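Local coordinates for protein transcriptional regulator (Rhodococcus jostii, PDB 5CYV) that binds p-coumaroyl-CoA and, as a MarR-family regulator linked to p-hydroxycinnamate metabolism, probably binds DNA to control transcription, at residues G19-N27 / V113-F121; T33-L43 / L72-V82. All coordinates share one frame; numbering follows the deposited sequence.

In the fold
Contact 1 (19-27 with 113-121) and contact 2 (33-43 with 72-82) have centres about 19 Å apart and share one ligand, p-coumaroyl-CoA. Contact 1 meets its phenol end through Val22, Val26, Val113 and His117, while contact 2 supplies Arg38 for the pantetheine amides and Tyr40 and Ser41 beside the ring. Helices 11-30 and 37-47 follow each other in the chain and join the two contacts directly: Asn27 OD1 lies 2.9 Å from Val37 N, a probable hydrogen bond, and Val26 CG1 packs 3.6 Å from Val37 CG1. Contact 2 is nested within the loop that contact 1 closes; the ligand, touching both, lies between the dimerisation helices and the probable DNA-binding region.

Contact 1: G19-N27 / V113-F121; sequences GGMVLGAVN and VDAAHGRYF. With WCA (p-coumaroyl-CoA), chain J.
His117 reaches Val26 and the bound ligand with the same corner of its imidazole ring. Its NE2 lies 3.6 Å from Val26 CG2, which sits at the ring edge, and 3.0 Å from the phenol oxygen OAJ of p-coumaroyl-CoA. The side chain leaves its helix with CG anti to the carbonyl carbon (chi1 -74°), and with this torsion the NE2 and CE1 end of the ring reaches Val26 and OAJ. A histidine suits this place because one flat group can pack against valines and present nitrogen to a polar ligand end. Val113 CG1 also comes within 3.2 Å of OAJ, and its other branch, CG2, meets Val26 CG1 at 4.0 Å. Val22 likewise divides its branches: CG1 faces His117 and the coumaroyl ring, whereas CG2 touches the far end of Phe121, at CZ, from 3.9 Å.

Farther along, the contact becomes wholly protein. Tyr120 turns the edge of its ring to Ala25, whose CB lies 3.6 Å from Tyr120 OH. Met21 bends at chi3 so that CE comes obliquely to Tyr120 CE1, a close 3.4 Å. Ala25 and Ala116 face each other across the gap with little bulk. The axes of segments 19-27 and 113-121 approach to 9.3 Å and run roughly antiparallel, at 147°.

The second subunit closes over this layer, placing its Asp10 against His117, its Leu15 against Phe121 and its Ser16 against Val22. Pairing of an N-terminal helix with the long helix that follows the wing, both packed against the partner chain, is characteristic of the helical dimerisation domain of MarR proteins, here lining one side of the p-coumaroyl-CoA pocket.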
loop_
_atom_site.group_PDB
_atom_site.type_symbol
_atom_site.label_atom_id
_atom_site.label_comp_id
_atom_site.label_asym_id
_atom_site.label_seq_id
_atom_site.Cartn_x
_atom_site.Cartn_y
_atom_site.Cartn_z
ATOM N N GLY B 19 1.304 3.817 1.861
ATOM C CA GLY B 19 0.639 2.530 2.085
ATOM C C GLY B 19 1.557 1.480 2.715
ATOM O O GLY B 19 1.124 0.724 3.597
ATOM N N GLY B 20 2.811 1.500 2.261
ATOM C CA GLY B 20 3.747 0.530 2.821
ATOM C C GLY B 20 4.133 0.846 4.239
ATOM O O GLY B 20 4.376 -0.100 5.024
ATOM N N MET B 21 4.246 2.142 4.555
ATOM C CA MET B 21 4.460 2.534 5.958
ATOM C C MET B 21 3.349 1.997 6.843
ATOM O O MET B 21 3.596 1.431 7.942
ATOM C CB MET B 21 4.513 4.064 6.113
ATOM C CG MET B 21 5.693 4.661 5.419
ATOM S SD MET B 21 5.564 6.498 5.266
ATOM C CE MET B 21 5.661 6.950 6.987
ATOM N N VAL B 22 2.131 2.145 6.361
ATOM C CA VAL B 22 0.986 1.704 7.165
ATOM C C VAL B 22 1.030 0.191 7.309
ATOM O O VAL B 22 0.876 -0.308 8.441
ATOM C CB VAL B 22 -0.325 2.147 6.527
ATOM C CG1 VAL B 22 -1.522 1.508 7.316
ATOM C CG2 VAL B 22 -0.461 3.674 6.604
ATOM N N LEU B 23 1.269 -0.537 6.204
ATOM C CA LEU B 23 1.327 -2.006 6.318
ATOM C C LEU B 23 2.372 -2.490 7.327
ATOM O O LEU B 23 2.102 -3.362 8.138
ATOM C CB LEU B 23 1.608 -2.623 4.919
ATOM C CG LEU B 23 0.443 -2.510 3.929
ATOM C CD1 LEU B 23 0.870 -2.756 2.541
ATOM C CD2 LEU B 23 -0.706 -3.490 4.231
ATOM N N GLY B 24 3.553 -1.925 7.283
ATOM C CA GLY B 24 4.608 -2.387 8.173
ATOM C C GLY B 24 4.258 -2.026 9.615
ATOM O O GLY B 24 4.493 -2.831 10.513
ATOM N N ALA B 25 3.689 -0.836 9.831
ATOM C CA ALA B 25 3.306 -0.452 11.189
ATOM C C ALA B 25 2.200 -1.342 11.742
ATOM O O ALA B 25 2.184 -1.663 12.941
ATOM C CB ALA B 25 2.866 1.013 11.200
ATOM N N VAL B 26 1.253 -1.707 10.902
ATOM C CA VAL B 26 0.189 -2.592 11.334
ATOM C C VAL B 26 0.733 -3.986 11.638
ATOM O O VAL B 26 0.394 -4.527 12.696
ATOM C CB VAL B 26 -0.910 -2.698 10.264
ATOM C CG1 VAL B 26 -1.913 -3.828 10.606
ATOM C CG2 VAL B 26 -1.544 -1.319 10.074
ATOM N N ASN B 27 1.604 -4.565 10.778
ATOM C CA ASN B 27 2.154 -5.880 11.148
ATOM C C ASN B 27 2.889 -5.797 12.496
ATOM O O ASN B 27 2.787 -6.723 13.318
ATOM C CB ASN B 27 3.093 -6.368 10.038
ATOM C CG ASN B 27 2.353 -6.968 8.850
ATOM O OD1 ASN B 27 1.264 -7.536 9.011
ATOM N ND2 ASN B 27 2.937 -6.849 7.655
ATOM N N VAL B 113 -4.059 -1.378 16.292
ATOM C CA VAL B 113 -3.956 -0.846 14.944
ATOM C C VAL B 113 -4.426 0.627 14.867
ATOM O O VAL B 113 -3.711 1.443 14.284
ATOM C CB VAL B 113 -4.764 -1.762 13.981
ATOM C CG1 VAL B 113 -4.899 -1.097 12.656
ATOM C CG2 VAL B 113 -4.077 -3.149 13.871
ATOM N N ASP B 114 -5.497 0.967 15.584
ATOM C CA ASP B 114 -5.940 2.361 15.655
ATOM C C ASP B 114 -4.780 3.277 16.163
ATOM O O ASP B 114 -4.496 4.361 15.638
ATOM C CB ASP B 114 -7.152 2.555 16.603
ATOM C CG ASP B 114 -8.507 2.067 16.012
ATOM O OD1 ASP B 114 -8.546 1.707 14.840
ATOM O OD2 ASP B 114 -9.493 2.067 16.798
ATOM N N ALA B 115 -4.115 2.825 17.225
ATOM C CA ALA B 115 -3.083 3.670 17.818
ATOM C C ALA B 115 -1.903 3.784 16.901
ATOM O O ALA B 115 -1.278 4.906 16.850
ATOM C CB ALA B 115 -2.634 3.072 19.164
ATOM N N ALA B 116 -1.590 2.670 16.218
ATOM C CA ALA B 116 -0.503 2.645 15.277
ATOM C C ALA B 116 -0.822 3.582 14.098
ATOM O O ALA B 116 0.085 4.246 13.645
ATOM C CB ALA B 116 -0.258 1.242 14.807
ATOM N N HIS B 117 -2.071 3.660 13.664
ATOM C CA HIS B 117 -2.434 4.591 12.561
ATOM C C HIS B 117 -2.259 6.030 13.009
ATOM O O HIS B 117 -1.969 6.931 12.180
ATOM C CB HIS B 117 -3.908 4.408 12.086
ATOM C CG HIS B 117 -4.150 3.170 11.281
ATOM N ND1 HIS B 117 -5.363 2.879 10.687
ATOM C CD2 HIS B 117 -3.316 2.152 10.944
ATOM C CE1 HIS B 117 -5.277 1.720 10.045
ATOM N NE2 HIS B 117 -4.056 1.243 10.224
ATOM N N GLY B 118 -2.385 6.319 14.305
ATOM C CA GLY B 118 -2.438 7.710 14.739
ATOM C C GLY B 118 -1.212 8.536 14.481
ATOM O O GLY B 118 -1.292 9.711 14.156
ATOM N N ARG B 119 -0.065 7.872 14.541
ATOM C CA ARG B 119 1.226 8.454 14.228
ATOM C C ARG B 119 1.196 9.117 12.847
ATOM O O ARG B 119 1.919 10.087 12.618
ATOM C CB ARG B 119 2.322 7.388 14.276
ATOM C CG ARG B 119 3.611 7.791 13.582
ATOM C CD ARG B 119 4.728 8.027 14.585
ATOM N NE ARG B 119 5.258 6.777 15.119
ATOM C CZ ARG B 119 6.485 6.633 15.611
ATOM N NH1 ARG B 119 7.314 7.667 15.637
ATOM N NH2 ARG B 119 6.881 5.456 16.077
ATOM N N TYR B 120 0.446 8.522 11.914
ATOM C CA TYR B 120 0.425 9.072 10.584
ATOM C C TYR B 120 -0.719 10.021 10.311
ATOM O O TYR B 120 -0.551 10.937 9.497
ATOM C CB TYR B 120 0.348 7.948 9.549
ATOM C CG TYR B 120 1.453 6.940 9.764
ATOM C CD1 TYR B 120 2.757 7.304 9.620
ATOM C CD2 TYR B 120 1.133 5.628 10.046
ATOM C CE1 TYR B 120 3.783 6.381 9.797
ATOM C CE2 TYR B 120 2.142 4.691 10.257
ATOM C CZ TYR B 120 3.450 5.067 10.078
ATOM O OH TYR B 120 4.450 4.142 10.280
ATOM N N PHE B 121 -1.869 9.782 10.938
ATOM C CA PHE B 121 -3.107 10.480 10.509
ATOM C C PHE B 121 -3.697 11.429 11.515
ATOM O O PHE B 121 -4.511 12.272 11.131
ATOM C CB PHE B 121 -4.194 9.483 10.136
ATOM C CG PHE B 121 -3.756 8.448 9.149
ATOM C CD1 PHE B 121 -3.250 8.844 7.910
ATOM C CD2 PHE B 121 -3.859 7.120 9.440
ATOM C CE1 PHE B 121 -2.840 7.892 7.009
ATOM C CE2 PHE B 121 -3.425 6.163 8.525
ATOM C CZ PHE B 121 -2.935 6.561 7.332
HETATM C C4 WCA J . 3.781 -9.928 -14.947
HETATM C C5 WCA J . 5.145 -10.106 -14.738
HETATM C C6 WCA J . 5.937 -10.610 -15.835
HETATM C C8 WCA J . 4.288 -9.337 -12.855
HETATM N N1 WCA J . 5.319 -10.880 -17.008
HETATM N N3 WCA J . 3.244 -10.230 -16.166
HETATM C CAV WCA J . -5.417 -3.647 6.747
HETATM C CAT WCA J . -5.744 -3.109 7.954
HETATM C CBS WCA J . -5.153 -1.881 8.282
HETATM O OAJ WCA J . -5.471 -1.291 9.535
HETATM C CAU WCA J . -4.317 -1.229 7.439
HETATM C CAW WCA J . -3.984 -1.764 6.189
HETATM C CBT WCA J . -4.569 -2.963 5.865
HETATM C CAR WCA J . -4.215 -3.469 4.524
HETATM C CAQ WCA J . -4.949 -4.610 3.989
HETATM C CBP WCA J . -4.626 -4.864 2.532
HETATM O OAD WCA J . -4.090 -4.165 1.744
HETATM S SBO WCA J . -5.214 -6.438 2.070
HETATM C CBA WCA J . -4.821 -6.381 0.292
HETATM C CAY WCA J . -3.496 -7.202 0.002
HETATM N NBH WCA J . -2.336 -6.408 0.215
HETATM C CBQ WCA J . -1.308 -6.926 1.127
HETATM O OAE WCA J . -1.347 -8.053 1.635
HETATM C CBB WCA J . -0.105 -6.065 1.352
HETATM C CAZ WCA J . 1.146 -6.597 0.593
HETATM N NBI WCA J . 1.076 -6.495 -0.878
HETATM C CBR WCA J . 0.648 -7.513 -1.720
HETATM O OAF WCA J . 0.195 -8.535 -1.196
HETATM C CBX WCA J . 0.745 -7.362 -3.231
HETATM O OAK WCA J . 1.681 -6.280 -3.504
HETATM C CCD WCA J . -0.619 -7.066 -3.869
HETATM C CAA WCA J . -1.032 -5.617 -3.475
HETATM C CAB WCA J . -1.694 -8.106 -3.482
HETATM C CBD WCA J . -0.444 -7.080 -5.424
HETATM O OBK WCA J . 0.130 -8.394 -5.646
HETATM P PCG WCA J . 0.151 -9.003 -7.139
HETATM O OAP WCA J . -1.240 -8.906 -7.677
HETATM O OAI WCA J . 0.811 -10.396 -6.982
HETATM O OBN WCA J . 0.982 -8.003 -8.000
HETATM P PCF WCA J . 2.464 -7.915 -8.481
HETATM O OAO WCA J . 3.100 -9.201 -7.947
HETATM O OAH WCA J . 3.047 -6.527 -8.254
HETATM O "O5'" WCA J . 2.343 -8.057 -10.089
HETATM C "C5'" WCA J . 1.575 -7.128 -10.850
HETATM C "C4'" WCA J . 0.801 -7.619 -12.039
HETATM O "O4'" WCA J . 1.856 -7.825 -13.265
HETATM C "C3'" WCA J . 0.210 -8.826 -11.868
HETATM O "O3'" WCA J . -0.883 -9.010 -12.843
HETATM P PCE WCA J . -2.388 -9.081 -12.385
HETATM O OAM WCA J . -2.699 -7.873 -11.563
HETATM O OAN WCA J . -2.622 -10.324 -11.575
HETATM O OAG WCA J . -3.260 -9.105 -13.612
HETATM C "C2'" WCA J . 1.318 -9.834 -12.243
HETATM O "O2'" WCA J . 0.851 -11.086 -12.487
HETATM C "C1'" WCA J . 1.925 -9.113 -13.502
HETATM N N9 WCA J . 3.297 -9.453 -13.740
HETATM N N7 WCA J . 5.425 -9.734 -13.433
HETATM C C2 WCA J . 4.025 -10.695 -17.166
HETATM N N6 WCA J . 7.343 -10.805 -15.661
#

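Contact 2: T33-L43 / L72-V82; sequences TGLRVRSYSVL and LVDELEERGLV. With WCA (p-coumaroyl-CoA), chain J.
Arg79 starts with CG anti to the carbonyl carbon (chi1 -72°) and bends at chi3 (68°), which turns its guanidinium onto the backbone of Thr33. Arg79 NH1 and NH2 both donate end-on to Thr33 O, each at 2.9 Å, with the oxygen close to the guanidinium plane. The bond lies within the winged helix-turn-helix fold expected of MarR proteins, tying the end of the probable recognition helix, 70-78, to the turn before helix 37-47; the segments 37-43 and 72-78 cross at 75°. Gly34 suits the turn: its phi is positive, a conformation glycine adopts easily, and its C lies against Arg79 NH1. Gly80, also with positive phi, completes a Schellman motif ending helix 70-78.

Behind the clasp the core is aliphatic, as befits a buried helix crossing. Val42 pushes CG1 to Leu76 CD1 (3.7 Å) and CG2 to Leu72 CD1 (3.7 Å), while Leu43 CD1 reaches Val82 CG1, at the start of the wing, at 4.0 Å. Leu72 CD2 rests on the CB of Arg38, using the aliphatic base of a residue whose polar end works elsewhere.

At the exposed margin, Glu75 extends toward helix 37-47 but meets it through water. One water donates to Glu75 OE1 and Gly34 O and accepts from Arg79 NH1; a second donates to OE1 and is hydrogen-bonded to Ser39 OG. That OG in turn accepts from the N of the N-cap residue Arg36. Arg38 itself, extended to NE, grips the ligand: NE donates almost straight to amide oxygen OAE at 2.8 Å, and NH1 to OAF at 2.8 Å.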
loop_
_atom_site.group_PDB
_atom_site.type_symbol
_atom_site.label_atom_id
_atom_site.label_comp_id
_atom_site.label_asym_id
_atom_site.label_seq_id
_atom_site.Cartn_x
_atom_site.Cartn_y
_atom_site.Cartn_z
ATOM N N THR B 33 -0.845 -10.078 19.024
ATOM C CA THR B 33 -2.073 -10.781 18.702
ATOM C C THR B 33 -1.854 -12.030 17.889
ATOM O O THR B 33 -2.778 -12.794 17.694
ATOM C CB THR B 33 -3.023 -9.874 17.901
ATOM O OG1 THR B 33 -2.550 -9.755 16.547
ATOM C CG2 THR B 33 -3.161 -8.475 18.534
ATOM N N GLY B 34 -0.658 -12.151 17.344
ATOM C CA GLY B 34 -0.367 -13.248 16.427
ATOM C C GLY B 34 -0.961 -13.102 15.042
ATOM O O GLY B 34 -0.816 -14.035 14.252
ATOM N N LEU B 35 -1.630 -12.004 14.758
ATOM C CA LEU B 35 -2.250 -11.765 13.461
ATOM C C LEU B 35 -1.250 -10.980 12.604
ATOM O O LEU B 35 -0.294 -10.401 13.129
ATOM C CB LEU B 35 -3.519 -10.922 13.578
ATOM C CG LEU B 35 -4.580 -11.592 14.491
ATOM C CD1 LEU B 35 -5.624 -10.549 14.755
ATOM C CD2 LEU B 35 -5.162 -12.780 13.788
ATOM N N ARG B 36 -1.544 -10.885 11.319
ATOM C CA ARG B 36 -0.839 -10.060 10.357
ATOM C C ARG B 36 -1.894 -9.283 9.549
ATOM O O ARG B 36 -3.033 -9.449 9.779
ATOM C CB ARG B 36 0.129 -10.829 9.479
ATOM C CG ARG B 36 1.434 -11.140 10.171
ATOM C CD ARG B 36 2.292 -12.110 9.410
ATOM N NE ARG B 36 2.581 -11.713 8.062
ATOM C CZ ARG B 36 3.433 -10.786 7.719
ATOM N NH1 ARG B 36 4.115 -10.141 8.620
ATOM N NH2 ARG B 36 3.619 -10.539 6.449
ATOM N N VAL B 37 -1.466 -8.441 8.632
ATOM C CA VAL B 37 -2.463 -7.548 8.050
ATOM C C VAL B 37 -3.636 -8.330 7.387
ATOM O O VAL B 37 -4.793 -7.950 7.604
ATOM C CB VAL B 37 -1.889 -6.561 7.007
ATOM C CG1 VAL B 37 -0.878 -5.514 7.593
ATOM C CG2 VAL B 37 -1.340 -7.256 5.845
ATOM N N ARG B 38 -3.351 -9.416 6.662
ATOM C CA ARG B 38 -4.499 -10.102 6.008
ATOM C C ARG B 38 -5.391 -10.891 6.975
ATOM O O ARG B 38 -6.621 -10.791 6.854
ATOM C CB ARG B 38 -4.008 -11.052 4.904
ATOM C CG ARG B 38 -3.393 -10.309 3.709
ATOM C CD ARG B 38 -3.167 -11.299 2.580
ATOM N NE ARG B 38 -2.561 -10.610 1.410
ATOM C CZ ARG B 38 -2.450 -11.138 0.210
ATOM N NH1 ARG B 38 -1.835 -10.445 -0.773
ATOM N NH2 ARG B 38 -2.952 -12.384 -0.068
ATOM N N SER B 39 -4.816 -11.620 7.912
ATOM C CA SER B 39 -5.672 -12.353 8.865
ATOM C C SER B 39 -6.434 -11.394 9.747
ATOM O O SER B 39 -7.612 -11.647 10.077
ATOM C CB SER B 39 -4.862 -13.336 9.695
ATOM O OG SER B 39 -3.738 -12.731 10.350
ATOM N N TYR B 40 -5.800 -10.284 10.160
ATOM C CA TYR B 40 -6.547 -9.257 10.845
ATOM C C TYR B 40 -7.701 -8.713 10.049
ATOM O O TYR B 40 -8.817 -8.557 10.592
ATOM C CB TYR B 40 -5.567 -8.106 11.240
ATOM C CG TYR B 40 -6.214 -6.861 11.742
ATOM C CD1 TYR B 40 -6.722 -6.781 13.017
ATOM C CD2 TYR B 40 -6.302 -5.716 10.896
ATOM C CE1 TYR B 40 -7.332 -5.618 13.486
ATOM C CE2 TYR B 40 -6.872 -4.546 11.368
ATOM C CZ TYR B 40 -7.378 -4.499 12.673
ATOM O OH TYR B 40 -8.019 -3.375 13.116
ATOM N N SER B 41 -7.482 -8.428 8.772
ATOM C CA SER B 41 -8.569 -7.880 7.956
ATOM C C SER B 41 -9.755 -8.855 7.889
ATOM O O SER B 41 -10.899 -8.413 7.988
ATOM C CB SER B 41 -8.087 -7.607 6.527
ATOM O OG SER B 41 -7.019 -6.633 6.534
ATOM N N VAL B 42 -9.465 -10.146 7.695
ATOM C CA VAL B 42 -10.572 -11.115 7.655
ATOM C C VAL B 42 -11.354 -11.175 8.955
ATOM O O VAL B 42 -12.597 -11.134 8.942
ATOM C CB VAL B 42 -10.047 -12.502 7.298
ATOM C CG1 VAL B 42 -11.181 -13.558 7.327
ATOM C CG2 VAL B 42 -9.422 -12.434 5.894
ATOM N N LEU B 43 -10.612 -11.154 10.062
ATOM C CA LEU B 43 -11.240 -11.182 11.396
ATOM C C LEU B 43 -12.130 -9.938 11.590
ATOM O O LEU B 43 -13.290 -10.033 12.065
ATOM C CB LEU B 43 -10.156 -11.317 12.467
ATOM C CG LEU B 43 -10.754 -11.319 13.881
ATOM C CD1 LEU B 43 -11.724 -12.496 14.071
ATOM C CD2 LEU B 43 -9.617 -11.439 14.905
ATOM N N LEU B 72 -6.468 -17.897 4.996
ATOM C CA LEU B 72 -6.607 -16.959 6.085
ATOM C C LEU B 72 -7.712 -17.395 7.039
ATOM O O LEU B 72 -7.532 -17.346 8.253
ATOM C CB LEU B 72 -6.971 -15.575 5.555
ATOM C CG LEU B 72 -5.983 -15.015 4.542
ATOM C CD1 LEU B 72 -6.490 -13.760 3.983
ATOM C CD2 LEU B 72 -4.616 -14.722 5.245
ATOM N N VAL B 73 -8.837 -17.822 6.457
ATOM C CA VAL B 73 -9.919 -18.382 7.280
ATOM C C VAL B 73 -9.443 -19.645 7.974
ATOM O O VAL B 73 -9.746 -19.822 9.182
ATOM C CB VAL B 73 -11.188 -18.621 6.448
ATOM C CG1 VAL B 73 -12.269 -19.325 7.296
ATOM C CG2 VAL B 73 -11.680 -17.252 5.865
ATOM N N ASP B 74 -8.654 -20.504 7.292
ATOM C CA ASP B 74 -8.157 -21.709 7.958
ATOM C C ASP B 74 -7.322 -21.329 9.181
ATOM O O ASP B 74 -7.379 -21.989 10.219
ATOM C CB ASP B 74 -7.292 -22.554 7.003
ATOM C CG ASP B 74 -8.076 -23.229 5.871
ATOM O OD1 ASP B 74 -9.320 -23.337 5.916
ATOM O OD2 ASP B 74 -7.373 -23.703 4.916
ATOM N N GLU B 75 -6.466 -20.316 9.020
ATOM C CA GLU B 75 -5.616 -19.872 10.118
ATOM C C GLU B 75 -6.463 -19.390 11.295
ATOM O O GLU B 75 -6.209 -19.760 12.451
ATOM C CB GLU B 75 -4.661 -18.774 9.623
ATOM C CG GLU B 75 -3.853 -18.160 10.717
ATOM C CD GLU B 75 -2.844 -17.120 10.246
ATOM O OE1 GLU B 75 -2.269 -16.467 11.132
ATOM O OE2 GLU B 75 -2.656 -16.905 9.026
ATOM N N LEU B 76 -7.461 -18.573 11.000
ATOM C CA LEU B 76 -8.280 -18.051 12.066
ATOM C C LEU B 76 -9.104 -19.148 12.685
ATOM O O LEU B 76 -9.341 -19.121 13.921
ATOM C CB LEU B 76 -9.201 -16.961 11.504
ATOM C CG LEU B 76 -8.470 -15.681 11.043
ATOM C CD1 LEU B 76 -9.466 -14.808 10.339
ATOM C CD2 LEU B 76 -7.887 -14.904 12.240
ATOM N N GLU B 77 -9.536 -20.113 11.877
ATOM C CA GLU B 77 -10.378 -21.182 12.412
ATOM C C GLU B 77 -9.545 -22.102 13.327
ATOM O O GLU B 77 -10.032 -22.529 14.380
ATOM C CB GLU B 77 -11.074 -21.975 11.287
ATOM C CG GLU B 77 -12.252 -22.867 11.856
ATOM C CD GLU B 77 -13.208 -23.476 10.797
ATOM O OE1 GLU B 77 -12.782 -23.605 9.624
ATOM O OE2 GLU B 77 -14.364 -23.906 11.146
ATOM N N GLU B 78 -8.302 -22.372 12.965
ATOM C CA GLU B 78 -7.463 -23.219 13.797
ATOM C C GLU B 78 -7.213 -22.589 15.155
ATOM O O GLU B 78 -6.996 -23.331 16.131
ATOM C CB GLU B 78 -6.130 -23.509 13.105
ATOM C CG GLU B 78 -5.301 -24.480 13.886
ATOM C CD GLU B 78 -5.832 -25.888 13.816
ATOM O OE1 GLU B 78 -6.451 -26.236 12.783
ATOM O OE2 GLU B 78 -5.627 -26.648 14.794
ATOM N N ARG B 79 -7.246 -21.249 15.227
ATOM C CA ARG B 79 -7.094 -20.567 16.504
ATOM C C ARG B 79 -8.394 -20.365 17.233
ATOM O O ARG B 79 -8.403 -19.763 18.315
ATOM C CB ARG B 79 -6.427 -19.192 16.309
ATOM C CG ARG B 79 -4.946 -19.235 15.962
ATOM C CD ARG B 79 -4.414 -17.817 15.847
ATOM N NE ARG B 79 -4.402 -17.141 17.154
ATOM C CZ ARG B 79 -4.015 -15.859 17.310
ATOM N NH1 ARG B 79 -3.594 -15.158 16.288
ATOM N NH2 ARG B 79 -4.050 -15.295 18.515
ATOM N N GLY B 80 -9.505 -20.829 16.657
ATOM C CA GLY B 80 -10.777 -20.698 17.356
ATOM C C GLY B 80 -11.352 -19.269 17.315
ATOM O O GLY B 80 -12.196 -18.896 18.132
ATOM N N LEU B 81 -10.928 -18.512 16.331
ATOM C CA LEU B 81 -11.330 -17.109 16.244
ATOM C C LEU B 81 -12.516 -16.916 15.293
ATOM O O LEU B 81 -13.253 -15.947 15.408
ATOM C CB LEU B 81 -10.162 -16.235 15.759
ATOM C CG LEU B 81 -8.913 -16.315 16.629
ATOM C CD1 LEU B 81 -7.745 -15.565 15.993
ATOM C CD2 LEU B 81 -9.250 -15.683 18.012
ATOM N N VAL B 82 -12.644 -17.800 14.295
ATOM C CA VAL B 82 -13.847 -17.792 13.440
ATOM C C VAL B 82 -14.268 -19.216 13.244
ATOM O O VAL B 82 -13.481 -20.152 13.492
ATOM C CB VAL B 82 -13.614 -17.139 12.032
ATOM C CG1 VAL B 82 -13.120 -15.710 12.129
ATOM C CG2 VAL B 82 -12.601 -17.958 11.160
HETATM C C4 WCA J . 3.781 -9.928 -14.947
HETATM C C5 WCA J . 5.145 -10.106 -14.738
HETATM C C6 WCA J . 5.937 -10.610 -15.835
HETATM C C8 WCA J . 4.288 -9.337 -12.855
HETATM N N1 WCA J . 5.319 -10.880 -17.008
HETATM N N3 WCA J . 3.244 -10.230 -16.166
HETATM C CAV WCA J . -5.417 -3.647 6.747
HETATM C CAT WCA J . -5.744 -3.109 7.954
HETATM C CBS WCA J . -5.153 -1.881 8.282
HETATM O OAJ WCA J . -5.471 -1.291 9.535
HETATM C CAU WCA J . -4.317 -1.229 7.439
HETATM C CAW WCA J . -3.984 -1.764 6.189
HETATM C CBT WCA J . -4.569 -2.963 5.865
HETATM C CAR WCA J . -4.215 -3.469 4.524
HETATM C CAQ WCA J . -4.949 -4.610 3.989
HETATM C CBP WCA J . -4.626 -4.864 2.532
HETATM O OAD WCA J . -4.090 -4.165 1.744
HETATM S SBO WCA J . -5.214 -6.438 2.070
HETATM C CBA WCA J . -4.821 -6.381 0.292
HETATM C CAY WCA J . -3.496 -7.202 0.002
HETATM N NBH WCA J . -2.336 -6.408 0.215
HETATM C CBQ WCA J . -1.308 -6.926 1.127
HETATM O OAE WCA J . -1.347 -8.053 1.635
HETATM C CBB WCA J . -0.105 -6.065 1.352
HETATM C CAZ WCA J . 1.146 -6.597 0.593
HETATM N NBI WCA J . 1.076 -6.495 -0.878
HETATM C CBR WCA J . 0.648 -7.513 -1.720
HETATM O OAF WCA J . 0.195 -8.535 -1.196
HETATM C CBX WCA J . 0.745 -7.362 -3.231
HETATM O OAK WCA J . 1.681 -6.280 -3.504
HETATM C CCD WCA J . -0.619 -7.066 -3.869
HETATM C CAA WCA J . -1.032 -5.617 -3.475
HETATM C CAB WCA J . -1.694 -8.106 -3.482
HETATM C CBD WCA J . -0.444 -7.080 -5.424
HETATM O OBK WCA J . 0.130 -8.394 -5.646
HETATM P PCG WCA J . 0.151 -9.003 -7.139
HETATM O OAP WCA J . -1.240 -8.906 -7.677
HETATM O OAI WCA J . 0.811 -10.396 -6.982
HETATM O OBN WCA J . 0.982 -8.003 -8.000
HETATM P PCF WCA J . 2.464 -7.915 -8.481
HETATM O OAO WCA J . 3.100 -9.201 -7.947
HETATM O OAH WCA J . 3.047 -6.527 -8.254
HETATM O "O5'" WCA J . 2.343 -8.057 -10.089
HETATM C "C5'" WCA J . 1.575 -7.128 -10.850
HETATM C "C4'" WCA J . 0.801 -7.619 -12.039
HETATM O "O4'" WCA J . 1.856 -7.825 -13.265
HETATM C "C3'" WCA J . 0.210 -8.826 -11.868
HETATM O "O3'" WCA J . -0.883 -9.010 -12.843
HETATM P PCE WCA J . -2.388 -9.081 -12.385
HETATM O OAM WCA J . -2.699 -7.873 -11.563
HETATM O OAN WCA J . -2.622 -10.324 -11.575
HETATM O OAG WCA J . -3.260 -9.105 -13.612
HETATM C "C2'" WCA J . 1.318 -9.834 -12.243
HETATM O "O2'" WCA J . 0.851 -11.086 -12.487
HETATM C "C1'" WCA J . 1.925 -9.113 -13.502
HETATM N N9 WCA J . 3.297 -9.453 -13.740
HETATM N N7 WCA J . 5.425 -9.734 -13.433
HETATM C C2 WCA J . 4.025 -10.695 -17.166
HETATM N N6 WCA J . 7.343 -10.805 -15.661
HETATM O O HOH W 1 -2.787 -15.976 13.684
HETATM O O HOH W 2 -1.612 -14.155 9.928
#